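Local structure of 4-alpha-glucanotransferase (Corynebacterium glutamicum, 5B68) at residues A[4-8]-A[29-35]; A[15-20]-A[480-484]; A[389-393]-A[425-429]; A[401-405]-A[434-438]; A[408-414]-A[468-473]. The protein is an amylomaltase, or disproportionating enzyme, of the 4-alpha-glucanotransferase family, with a TIM-barrel catalytic domain and an N-terminal beta-sandwich domain. One frame throughout, in Å; residues are numbered along the deposited sequence. Where two conformers were deposited one is given.

How the contacts relate
Contacts 1, 2, 5 and 3 form a continuous path from the N-terminal helices toward the barrel. Contact 1 pairs the starts of helices 5-13 and 32-41. Contact 2, about 10 Å away between centres, sets residues 15-20 on strand 481-484. That strand neighbours strand 467-472 of contact 5 in a four-stranded antiparallel sheet, again about 10 Å between centres. Strand 409-413 of contact 5 is bonded to residues 425-429 of contact 3 (about 9 Å between centres), which meet the loop after barrel strand 382-387. Contact 4 touches contact 3 through Leu405. Contacts 3, 4 and 5 interleave along the chain. Contact 2 joins residues over 450 positions apart, so the N-terminus closes onto the catalytic domain.

Contact 1. Residues A[4-8]-A[29-35]; sequences RRFLN and EVSDDTL
Arg4 sets the end of its side chain against the turn that leads into helix 32-41. Arg4 NH1 and NH2 both donate hydrogen bonds to Val30 O (2.9 and 2.8 Å). The guanidinium thus holds one carbonyl oxygen end-on with two nitrogens, and that oxygen lies in the guanidinium plane. Arg4 NH2 also makes a straighter bond to Asp32 OD1 (2.8 Å, 166°), part of a salt bridge. The carboxylate is turned 46° from the guanidinium. Leu35 CD1 sits over the centre of one guanidinium face, 3.5 Å from Arg4 CZ. Glu29 OE1 lies over the opposite face, with no N-H aimed at it, so its charge probably acts only at a distance. Beside this polar group Leu7 CD1 meets Leu35 CD1 at 4.0 Å.

Asn8 holds the arginine directly. The Arg4 chain bends at chi2 (51°), and NE donates to Asn8 OD1 (2.8 Å), one helical turn on. The turn that Arg4 grips is shaped by the Ser31 N-cap of helix 32-41, whose OG accepts from Thr34 N at 3.1 Å, and by a backbone bond from Val30 to Thr18. Leu7 also packs on Ile57 of helix 54-69.

All three guanidinium nitrogens have acceptors, which fixes the rotation of the group. The charge of Asp32, in the first turn of its helix, is probably stabilised both by Arg4 and by the helix N-terminus.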
# COMPACT_ATOMS: atom_id res chain seq x y z
N ARG A 4 36.23 5.37 10.97
CA ARG A 4 35.18 4.84 10.11
C ARG A 4 35.00 3.34 10.39
O ARG A 4 33.88 2.87 10.38
CB ARG A 4 35.48 5.12 8.64
CG ARG A 4 34.37 4.71 7.65
CD ARG A 4 32.94 5.19 7.96
NE ARG A 4 32.05 4.72 6.88
CZ ARG A 4 31.32 5.47 6.05
NH1 ARG A 4 30.60 4.85 5.11
NH2 ARG A 4 31.24 6.81 6.13
N ARG A 5 36.04 2.63 10.77
CA ARG A 5 35.85 1.21 11.02
C ARG A 5 34.84 0.93 12.13
O ARG A 5 34.06 0.01 12.03
CB ARG A 5 37.19 0.49 11.26
CG ARG A 5 37.81 0.69 12.62
CD ARG A 5 37.66 -0.58 13.43
NE ARG A 5 38.90 -1.06 14.03
CZ ARG A 5 39.07 -2.27 14.55
NH1 ARG A 5 40.23 -2.63 15.07
NH2 ARG A 5 38.08 -3.14 14.55
N PHE A 6 34.84 1.72 13.18
CA PHE A 6 33.92 1.55 14.30
C PHE A 6 32.53 2.02 13.86
O PHE A 6 31.54 1.41 14.23
CB PHE A 6 34.42 2.32 15.55
CG PHE A 6 35.75 1.82 16.08
CD1 PHE A 6 35.86 0.53 16.61
CD2 PHE A 6 36.91 2.60 16.01
CE1 PHE A 6 37.08 0.03 17.08
CE2 PHE A 6 38.13 2.11 16.47
CZ PHE A 6 38.22 0.84 17.02
N LEU A 7 32.42 3.10 13.10
CA LEU A 7 31.14 3.53 12.60
C LEU A 7 30.50 2.49 11.67
O LEU A 7 29.30 2.22 11.77
CB LEU A 7 31.23 4.86 11.84
CG LEU A 7 30.51 6.10 12.29
CD1 LEU A 7 30.45 7.08 11.10
CD2 LEU A 7 29.12 5.80 12.82
N ASN A 8 31.27 1.91 10.78
CA ASN A 8 30.80 0.78 9.94
C ASN A 8 30.35 -0.41 10.78
O ASN A 8 29.31 -1.04 10.49
CB ASN A 8 31.90 0.29 8.98
CG ASN A 8 32.15 1.26 7.85
OD1 ASN A 8 31.36 2.15 7.61
ND2 ASN A 8 33.30 1.12 7.20
N GLU A 29 29.47 5.99 -1.51
CA GLU A 29 29.87 5.67 -0.15
C GLU A 29 29.19 6.71 0.70
O GLU A 29 29.28 7.89 0.44
CB GLU A 29 31.38 5.71 0.05
CG GLU A 29 31.80 5.26 1.45
CD GLU A 29 33.31 4.95 1.53
OE1 GLU A 29 33.70 4.26 2.50
OE2 GLU A 29 34.09 5.38 0.64
N VAL A 30 28.49 6.23 1.70
CA VAL A 30 27.63 7.04 2.50
C VAL A 30 28.51 7.83 3.43
O VAL A 30 29.51 7.31 3.94
CB VAL A 30 26.62 6.14 3.27
CG1 VAL A 30 25.82 6.95 4.28
CG2 VAL A 30 25.69 5.43 2.27
N SER A 31 28.13 9.05 3.68
CA SER A 31 28.95 9.90 4.55
C SER A 31 28.87 9.48 6.02
O SER A 31 27.88 8.88 6.47
CB SER A 31 28.53 11.34 4.44
OG SER A 31 27.29 11.61 5.01
N ASP A 32 29.91 9.83 6.79
CA ASP A 32 29.89 9.65 8.23
C ASP A 32 28.65 10.33 8.81
O ASP A 32 28.00 9.78 9.69
CB ASP A 32 31.13 10.31 8.89
CG ASP A 32 32.44 9.55 8.66
OD1 ASP A 32 32.46 8.53 7.93
OD2 ASP A 32 33.46 10.02 9.26
N ASP A 33 28.38 11.56 8.34
CA ASP A 33 27.30 12.40 8.87
C ASP A 33 25.96 11.71 8.73
O ASP A 33 25.11 11.74 9.63
CB ASP A 33 27.25 13.77 8.12
CG ASP A 33 26.32 14.74 8.74
OD1 ASP A 33 26.54 15.13 9.91
OD2 ASP A 33 25.31 15.10 8.11
N THR A 34 25.76 11.09 7.60
CA THR A 34 24.49 10.37 7.31
C THR A 34 24.39 9.14 8.25
O THR A 34 23.33 8.87 8.79
CB THR A 34 24.42 9.97 5.83
OG1 THR A 34 24.19 11.16 5.04
CG2 THR A 34 23.30 8.90 5.63
N LEU A 35 25.48 8.40 8.41
CA LEU A 35 25.43 7.24 9.27
C LEU A 35 25.03 7.64 10.69
O LEU A 35 24.17 7.02 11.29
CB LEU A 35 26.77 6.52 9.29
CG LEU A 35 27.14 5.81 7.97
CD1 LEU A 35 28.55 5.20 8.09
CD2 LEU A 35 26.12 4.77 7.46

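Contact 2. Residues A[15-20]-A[480-484]; sequences GVATSY and GTYIR
Gly15 to Ala17 run antiparallel beside Tyr482 to Arg484, which belong to strand 481-484, outermost in a four-stranded antiparallel sheet, with a single beta bridge between Val16 and Ile483. Ala17 N gives a nearly straight bond to Tyr482 O (2.9 Å, 176°). Arg484 N gives another to Gly15 O (2.9 Å), and Ile483 CA makes a CA-H...O contact with the same carbonyl oxygen. Thr481 continues the line with its side chain. Its OG1 points opposite the backbone N (chi1 -169°) and donates to Ala17 O over 2.7 Å, coming from above the carbonyl plane. The methyl CG2 of Thr481 packs on Val16 CG1 at 3.8 Å.

Gly15 closes helix 5-13 in a Schellman motif, with positive phi. The chain leaves the helix here and turns directly onto the sheet edge. Val16 also packs on Leu35 and Ile38 of helix 32-41.

Strand 19-21 then brings Tyr20 to the start of strand 481-484. The rings of Tyr20 and Tyr482 form an offset edge-to-face pair, with centroids 5.8 Å apart and planes at 82°. The edge of Tyr482 is toward the face of Tyr20, and Tyr482 CD2 is 3.8 Å from Tyr20 CB. Phe469 stacks edge-to-face with both rings. At the far end of the Tyr20 ring one water accepts from Tyr20 OH (3.1 Å) and donates to Gly480 O (2.6 Å).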
# COMPACT_ATOMS: atom_id res chain seq x y z
N GLY A 15 21.77 -2.47 10.80
CA GLY A 15 21.27 -2.63 9.46
C GLY A 15 21.25 -1.36 8.62
O GLY A 15 20.41 -1.25 7.70
N VAL A 16 22.22 -0.48 8.83
CA VAL A 16 22.27 0.76 8.12
C VAL A 16 23.34 0.58 7.08
O VAL A 16 24.48 0.23 7.42
CB VAL A 16 22.60 1.93 9.03
CG1 VAL A 16 22.66 3.24 8.21
CG2 VAL A 16 21.58 2.03 10.16
N ALA A 17 22.96 0.74 5.82
CA ALA A 17 23.95 0.53 4.71
C ALA A 17 25.00 1.62 4.73
O ALA A 17 24.71 2.84 4.87
CB ALA A 17 23.24 0.53 3.36
N THR A 18 26.24 1.20 4.51
CA THR A 18 27.38 2.18 4.44
C THR A 18 27.78 2.57 3.01
O THR A 18 28.64 3.44 2.80
CB THR A 18 28.61 1.61 5.12
OG1 THR A 18 29.05 0.42 4.46
CG2 THR A 18 28.31 1.28 6.61
N SER A 19 27.21 1.86 2.04
CA SER A 19 27.30 2.30 0.64
C SER A 19 26.15 1.70 -0.14
O SER A 19 25.51 0.78 0.34
CB SER A 19 28.61 1.78 0.02
OG SER A 19 28.68 0.36 0.15
N TYR A 20 25.92 2.18 -1.35
CA TYR A 20 24.85 1.61 -2.21
C TYR A 20 25.10 1.97 -3.68
O TYR A 20 26.00 2.78 -3.99
CB TYR A 20 23.47 2.10 -1.71
CG TYR A 20 23.28 3.56 -1.74
CD1 TYR A 20 22.77 4.18 -2.85
CD2 TYR A 20 23.61 4.35 -0.63
CE1 TYR A 20 22.62 5.57 -2.89
CE2 TYR A 20 23.44 5.71 -0.66
CZ TYR A 20 22.97 6.31 -1.79
OH TYR A 20 22.84 7.66 -1.81
N GLY A 480 20.88 10.26 1.67
CA GLY A 480 20.29 9.10 2.31
C GLY A 480 21.09 7.83 2.18
O GLY A 480 22.22 7.77 1.63
N THR A 481 20.49 6.79 2.76
CA THR A 481 21.01 5.46 2.69
C THR A 481 19.88 4.45 2.92
O THR A 481 18.75 4.87 3.14
CB THR A 481 22.15 5.25 3.67
OG1 THR A 481 22.77 4.02 3.36
CG2 THR A 481 21.73 5.28 5.13
N TYR A 482 20.20 3.17 2.85
CA TYR A 482 19.24 2.11 3.05
C TYR A 482 19.25 1.63 4.48
O TYR A 482 20.29 1.53 5.08
CB TYR A 482 19.56 0.93 2.13
CG TYR A 482 19.11 1.17 0.73
CD1 TYR A 482 17.78 1.05 0.40
CD2 TYR A 482 19.99 1.59 -0.25
CE1 TYR A 482 17.34 1.30 -0.86
CE2 TYR A 482 19.55 1.85 -1.53
CZ TYR A 482 18.22 1.70 -1.82
OH TYR A 482 17.75 1.93 -3.07
N ILE A 483 18.07 1.38 5.01
CA ILE A 483 17.94 0.61 6.26
C ILE A 483 17.26 -0.68 5.94
O ILE A 483 16.28 -0.71 5.20
CB ILE A 483 17.18 1.36 7.37
CG1 ILE A 483 15.81 1.83 6.93
CG2 ILE A 483 18.00 2.54 7.84
CD1 ILE A 483 15.05 2.49 8.10
N ARG A 484 17.80 -1.75 6.49
CA ARG A 484 17.32 -3.13 6.29
C ARG A 484 16.19 -3.52 7.25
O ARG A 484 16.24 -3.15 8.43
CB ARG A 484 18.55 -4.06 6.47
CG ARG A 484 18.32 -5.56 6.51
CD ARG A 484 19.53 -6.42 6.14
NE ARG A 484 20.83 -6.14 6.78
CZ ARG A 484 21.08 -6.27 8.07
NH1 ARG A 484 20.12 -6.61 8.89
NH2 ARG A 484 22.30 -6.04 8.52
O HOH W 1 24.04 9.23 0.54

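Contact 3. Residues A[389-393]-A[425-429]; sequences VGVHP and WSQPP
Gln427 points its CG away from its own carbonyl carbon (chi1 -55°), and a bend at chi2 (141°) lays its amide alongside the backbone of Gly390. Gln427 CD comes to 3.8 Å from Gly390 CA, where there is no side chain to hold it off. Gln427 OE1 lies 3.9 Å from Val389 CB. It is buried, and no partner for it is modelled. Val391 CG2 lies 4.0 Å from Pro428 CD.

Residues 389-393 follow barrel strand 382-387. They belong to the loops at the C-terminal end of the parallel strands, where TIM barrels carry their active sites. Glycerol, bonded to Pro428 O, and bis-tris near Val389 probably come from the crystallisation liquor, though such molecules often mark pockets. Residues 425-429 follow strand 423-424 of the antiparallel sheet. The touching parts run 70° apart and share no direct hydrogen bond. One water joins them, accepting from Val391 N (3.0 Å) and donating to Pro428 O (2.7 Å). Val391 O lies against Pro428 CD at 3.3 Å and also takes a CA-H contact from Gln427.

At one end Val389 CG2 approaches Trp425 CZ3 obliquely (4.4 Å), and the indole stacks edge-to-face with His461. At the other end Pro393 CD rests 3.5 Å from Ser426 O.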
# COMPACT_ATOMS: atom_id res chain seq x y z
N VAL A 389 2.72 3.02 0.66
CA VAL A 389 4.00 2.71 1.32
C VAL A 389 4.08 3.25 2.76
O VAL A 389 4.80 2.72 3.59
CB VAL A 389 5.26 3.33 0.61
CG1 VAL A 389 6.47 2.52 1.07
CG2 VAL A 389 5.15 3.25 -0.86
N GLY A 390 3.40 4.35 3.00
CA GLY A 390 3.60 5.03 4.26
C GLY A 390 2.61 6.13 4.50
O GLY A 390 1.63 6.27 3.82
N VAL A 391 2.88 6.88 5.55
CA VAL A 391 1.87 7.81 6.11
C VAL A 391 2.43 9.21 6.19
O VAL A 391 3.63 9.39 6.16
CB VAL A 391 1.38 7.38 7.50
CG1 VAL A 391 0.73 6.00 7.48
CG2 VAL A 391 2.50 7.44 8.56
N HIS A 392 1.54 10.16 6.37
CA HIS A 392 1.87 11.57 6.50
C HIS A 392 2.59 11.77 7.85
O HIS A 392 2.14 11.23 8.84
CB HIS A 392 0.61 12.39 6.49
CG HIS A 392 0.84 13.86 6.32
ND1 HIS A 392 1.38 14.63 7.30
CD2 HIS A 392 0.59 14.70 5.27
CE1 HIS A 392 1.45 15.89 6.89
NE2 HIS A 392 0.96 15.96 5.67
N PRO A 393 3.75 12.48 7.85
CA PRO A 393 4.60 12.63 9.06
C PRO A 393 3.98 13.33 10.31
O PRO A 393 4.42 13.13 11.43
CB PRO A 393 5.78 13.45 8.56
CG PRO A 393 5.27 14.16 7.33
CD PRO A 393 4.38 13.11 6.68
N TRP A 425 9.68 11.12 -0.14
CA TRP A 425 8.24 10.88 -0.06
C TRP A 425 7.64 11.37 1.25
O TRP A 425 6.45 11.44 1.39
CB TRP A 425 7.92 9.40 -0.25
CG TRP A 425 8.43 8.85 -1.51
CD1 TRP A 425 8.71 9.54 -2.62
CD2 TRP A 425 8.71 7.48 -1.81
NE1 TRP A 425 9.17 8.71 -3.60
CE2 TRP A 425 9.17 7.43 -3.12
CE3 TRP A 425 8.63 6.30 -1.08
CZ2 TRP A 425 9.54 6.25 -3.73
CZ3 TRP A 425 9.00 5.13 -1.70
CH2 TRP A 425 9.45 5.11 -3.00
N SER A 426 8.52 11.68 2.18
CA SER A 426 8.21 12.34 3.45
C SER A 426 7.71 11.43 4.57
O SER A 426 7.52 11.86 5.67
CB SER A 426 7.23 13.48 3.22
OG SER A 426 5.92 13.01 3.25
N GLN A 427 7.55 10.15 4.29
CA GLN A 427 6.98 9.25 5.28
C GLN A 427 7.97 8.86 6.38
O GLN A 427 9.12 8.68 6.09
CB GLN A 427 6.48 8.01 4.57
CG GLN A 427 5.50 8.31 3.45
CD GLN A 427 5.71 7.43 2.26
OE1 GLN A 427 6.62 6.63 2.24
NE2 GLN A 427 4.85 7.54 1.28
N PRO A 428 7.50 8.69 7.61
CA PRO A 428 8.40 8.13 8.62
C PRO A 428 8.49 6.61 8.50
O PRO A 428 7.46 5.95 8.38
CB PRO A 428 7.74 8.56 9.93
CG PRO A 428 6.29 8.61 9.65
CD PRO A 428 6.20 9.03 8.19
N PRO A 429 9.69 6.04 8.51
CA PRO A 429 9.74 4.59 8.32
C PRO A 429 9.44 3.86 9.60
O PRO A 429 9.64 4.37 10.68
CB PRO A 429 11.17 4.36 7.91
CG PRO A 429 11.96 5.46 8.55
CD PRO A 429 11.04 6.64 8.50
O HOH W 2 5.25 5.68 6.91

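Contact 4. Residues A[401-405]-A[434-438]; sequences LSHVL and RLAEE
His403 and Val404 pack on the short helix 434-437 from a 3-10 turn that follows helix 396-400. Both lie in the long excursion between barrel strands 382-387 and 456-459, and no hydrogen bond crosses between the two segments. The helix has other neighbours as well. Glu437 forms a salt bridge with Arg71, and Ala436 O accepts from Ser76 OG, so helix 434-437 also meets Arg71 and the start of strand 76-80.

Leu401 ends helix 396-400 and starts the turn. Its carbonyl O accepts from Val404 N at 2.9 Å, which closes the turn.

His403 comes next and makes two kinds of contact. Its carbonyl O lies against the aliphatic part of Arg434, 3.4 Å from Arg434 CB and equally close to Arg434 CD. Its ring stands between the backbone N and the carbonyl carbon (chi1 58°). From there the ring edge meets Glu438, with ND1 of His403 4.0 Å from Glu438 CG. The imidazole and carboxylate planes are almost perpendicular, 84° apart.

Val404 is buried. Its CB is 4.3 Å from Leu435 CD1, and Trp430 packs on both residues. The backbone of Val404 is also bonded to His431. The helix closes where Glu438 N bonds to Arg434 O (3.0 Å). Val404 CG1 packs at this closure, 3.7 Å from Arg434 O and 3.5 Å from Glu438 CG.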
# COMPACT_ATOMS: atom_id res chain seq x y z
N LEU A 401 1.53 5.45 16.51
CA LEU A 401 2.49 4.42 16.29
C LEU A 401 3.89 4.90 16.47
O LEU A 401 4.85 4.21 16.02
CB LEU A 401 2.32 3.76 14.90
CG LEU A 401 1.00 3.12 14.52
CD1 LEU A 401 1.14 2.45 13.16
CD2 LEU A 401 0.61 2.09 15.52
N SER A 402 4.07 6.05 17.16
CA SER A 402 5.41 6.65 17.29
C SER A 402 6.48 5.70 17.78
O SER A 402 7.62 5.79 17.40
CB SER A 402 5.41 7.93 18.20
OG SER A 402 4.87 7.63 19.49
N HIS A 403 6.06 4.84 18.67
CA HIS A 403 6.93 3.87 19.38
C HIS A 403 7.49 2.77 18.47
O HIS A 403 8.39 2.01 18.89
CB HIS A 403 6.12 3.29 20.56
CG HIS A 403 4.83 2.61 20.18
ND1 HIS A 403 4.65 1.23 20.24
CD2 HIS A 403 3.64 3.11 19.77
CE1 HIS A 403 3.43 0.91 19.84
NE2 HIS A 403 2.80 2.03 19.54
N VAL A 404 6.94 2.65 17.24
CA VAL A 404 7.47 1.74 16.26
C VAL A 404 7.93 2.45 14.95
O VAL A 404 8.15 1.78 13.96
CB VAL A 404 6.51 0.57 15.94
CG1 VAL A 404 6.26 -0.32 17.16
CG2 VAL A 404 5.19 1.03 15.34
N LEU A 405 8.14 3.76 15.01
CA LEU A 405 8.64 4.55 13.85
C LEU A 405 9.97 5.14 14.15
O LEU A 405 10.40 5.19 15.31
CB LEU A 405 7.62 5.66 13.53
CG LEU A 405 6.27 5.16 13.05
CD1 LEU A 405 5.22 6.26 13.09
CD2 LEU A 405 6.35 4.52 11.68
N ARG A 434 12.11 -1.94 16.91
CA ARG A 434 10.96 -1.71 17.76
C ARG A 434 9.68 -2.30 17.19
O ARG A 434 8.85 -2.80 17.94
CB ARG A 434 10.77 -0.22 18.06
CG ARG A 434 11.95 0.34 18.83
CD ARG A 434 11.80 1.80 19.07
NE ARG A 434 12.97 2.17 19.86
CZ ARG A 434 13.55 3.37 19.93
NH1 ARG A 434 13.05 4.41 19.27
NH2 ARG A 434 14.65 3.52 20.68
N LEU A 435 9.52 -2.31 15.87
CA LEU A 435 8.38 -2.95 15.28
C LEU A 435 8.42 -4.44 15.66
O LEU A 435 7.42 -5.00 15.96
CB LEU A 435 8.37 -2.80 13.74
CG LEU A 435 7.14 -3.43 13.05
CD1 LEU A 435 5.80 -2.96 13.52
CD2 LEU A 435 7.28 -3.31 11.57
N ALA A 436 9.60 -5.06 15.61
CA ALA A 436 9.76 -6.48 15.93
C ALA A 436 9.52 -6.73 17.45
O ALA A 436 8.96 -7.82 17.84
CB ALA A 436 11.11 -6.96 15.47
N GLU A 437 9.92 -5.79 18.28
CA GLU A 437 9.70 -5.85 19.72
C GLU A 437 8.23 -5.82 20.06
O GLU A 437 7.82 -6.34 21.06
CB GLU A 437 10.44 -4.75 20.46
CG GLU A 437 11.93 -4.94 20.43
CD GLU A 437 12.69 -3.84 21.12
OE1 GLU A 437 12.18 -2.72 21.20
OE2 GLU A 437 13.80 -4.10 21.58
N GLU A 438 7.47 -5.16 19.20
CA GLU A 438 6.03 -5.08 19.37
C GLU A 438 5.34 -6.23 18.65
O GLU A 438 4.17 -6.21 18.47
CB GLU A 438 5.48 -3.76 18.88
CG GLU A 438 5.86 -2.60 19.76
CD GLU A 438 5.27 -2.70 21.14
OE1 GLU A 438 4.10 -3.04 21.30
OE2 GLU A 438 6.00 -2.41 22.08

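Contact 5. Residues A[408-414]-A[468-473]; sequences DASVGAP and LFVMPR
Val411, Leu468 and Val470 form the apolar centre between strands 409-413 and 467-472. Val411 CG2 is 4.0 Å from Leu468 CD1 and 4.2 Å from Val470 CG1. Ala409 CB also packs on Val470. At one end Pro414 lies over the face of the Phe469 ring in a CH-pi contact. Pro414 CB is 3.9 Å from the ring centroid and 18° off the normal. The Met471 chain bends at chi3 (71°), which brings CE to 4.0 Å from Gly412 CA.

The strands are antiparallel neighbours in a four-stranded sheet. Their axes run 138° apart, so they are twisted against each other. Ser410 and Met471 form a hydrogen-bonded pair. Ser410 N donates to Met471 O (2.8 Å), and Met471 N donates back to Ser410 O (2.9 Å). Gly412 N donates to Phe469 O at 2.8 Å. The return link is made by a water, which donates to Gly412 O and accepts from Phe469 N.

The polar edge lies at Arg473. Its N bonds to Asp408 O, and its NH2 makes a weak bond to Ala409 O (3.0 Å). Its guanidinium sits face-on over Ser410 CB, NE reaches Pro407 O, and NH2 also bonds to Ser426 O. Ser410 OG turns to Asp424. Through its N, NE and NH2, Arg473 thus links the carbonyls of residues 407-409 and of Ser426 to the end of strand 467-472, which probably helps to hold the guanidinium in place.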
# COMPACT_ATOMS: atom_id res chain seq x y z
N ASP A 408 12.70 10.81 12.73
CA ASP A 408 13.75 11.72 12.24
C ASP A 408 14.36 11.30 10.93
O ASP A 408 15.28 11.94 10.45
CB ASP A 408 14.80 11.89 13.33
CG ASP A 408 14.28 12.70 14.54
OD1 ASP A 408 13.23 13.32 14.46
OD2 ASP A 408 14.96 12.75 15.56
N ALA A 409 13.87 10.21 10.34
CA ALA A 409 14.24 9.81 8.99
C ALA A 409 12.98 9.98 8.12
O ALA A 409 11.81 9.95 8.61
CB ALA A 409 14.73 8.35 8.94
N SER A 410 13.23 10.11 6.83
CA SER A 410 12.18 10.30 5.88
C SER A 410 12.43 9.31 4.72
O SER A 410 13.55 9.20 4.21
CB SER A 410 12.15 11.80 5.43
OG SER A 410 11.01 12.00 4.65
N VAL A 411 11.42 8.64 4.29
CA VAL A 411 11.48 7.62 3.20
C VAL A 411 11.49 8.25 1.82
O VAL A 411 10.79 9.20 1.57
CB VAL A 411 10.31 6.62 3.25
CG1 VAL A 411 10.42 5.59 2.13
CG2 VAL A 411 10.29 5.90 4.57
N GLY A 412 12.28 7.66 0.92
CA GLY A 412 12.29 8.16 -0.45
C GLY A 412 12.99 7.25 -1.40
O GLY A 412 12.88 6.02 -1.30
N ALA A 413 13.72 7.85 -2.33
CA ALA A 413 14.36 7.11 -3.40
C ALA A 413 15.69 7.78 -3.81
O ALA A 413 15.82 8.99 -3.78
CB ALA A 413 13.41 7.06 -4.55
N PRO A 414 16.74 6.98 -4.09
CA PRO A 414 18.00 7.65 -4.38
C PRO A 414 17.90 8.25 -5.79
O PRO A 414 16.99 7.87 -6.55
CB PRO A 414 19.05 6.53 -4.36
CG PRO A 414 18.27 5.27 -4.58
CD PRO A 414 16.85 5.52 -4.12
N LEU A 468 14.39 0.14 3.05
CA LEU A 468 13.89 1.42 2.58
C LEU A 468 15.04 2.33 2.41
O LEU A 468 15.93 2.35 3.25
CB LEU A 468 12.92 2.05 3.59
CG LEU A 468 11.53 1.37 3.63
CD1 LEU A 468 10.74 1.90 4.82
CD2 LEU A 468 10.75 1.52 2.34
N PHE A 469 14.99 3.16 1.40
CA PHE A 469 15.88 4.31 1.29
C PHE A 469 15.35 5.44 2.11
O PHE A 469 14.23 5.84 1.89
CB PHE A 469 16.01 4.74 -0.16
CG PHE A 469 17.10 5.72 -0.38
CD1 PHE A 469 18.44 5.31 -0.41
CD2 PHE A 469 16.81 7.06 -0.51
CE1 PHE A 469 19.45 6.25 -0.58
CE2 PHE A 469 17.82 8.00 -0.66
CZ PHE A 469 19.13 7.61 -0.71
N VAL A 470 16.15 5.91 3.05
CA VAL A 470 15.77 6.97 3.98
C VAL A 470 16.84 8.04 4.03
O VAL A 470 18.05 7.74 3.89
CB VAL A 470 15.56 6.41 5.44
CG1 VAL A 470 14.39 5.46 5.46
CG2 VAL A 470 16.78 5.69 5.97
N MET A 471 16.42 9.26 4.36
CA MET A 471 17.33 10.37 4.53
C MET A 471 17.00 11.06 5.82
O MET A 471 15.89 10.96 6.30
CB MET A 471 17.15 11.33 3.34
CG MET A 471 15.77 11.97 3.34
SD MET A 471 15.21 12.42 1.69
CE MET A 471 14.91 10.75 1.10
N PRO A 472 18.00 11.70 6.48
CA PRO A 472 17.65 12.48 7.67
C PRO A 472 16.57 13.48 7.29
O PRO A 472 16.59 14.03 6.18
CB PRO A 472 18.96 13.19 8.01
CG PRO A 472 20.01 12.33 7.44
CD PRO A 472 19.46 11.73 6.19
N ARG A 473 15.62 13.69 8.16
CA ARG A 473 14.46 14.44 7.78
C ARG A 473 14.91 15.85 7.40
O ARG A 473 15.75 16.42 8.05
CB ARG A 473 13.45 14.46 8.92
CG ARG A 473 12.08 14.95 8.50
CD ARG A 473 11.01 14.50 9.45
NE ARG A 473 10.55 13.15 9.17
CZ ARG A 473 9.73 12.83 8.19
NH1 ARG A 473 9.27 13.77 7.38
NH2 ARG A 473 9.37 11.58 8.01
O HOH W 3 12.63 3.46 -0.25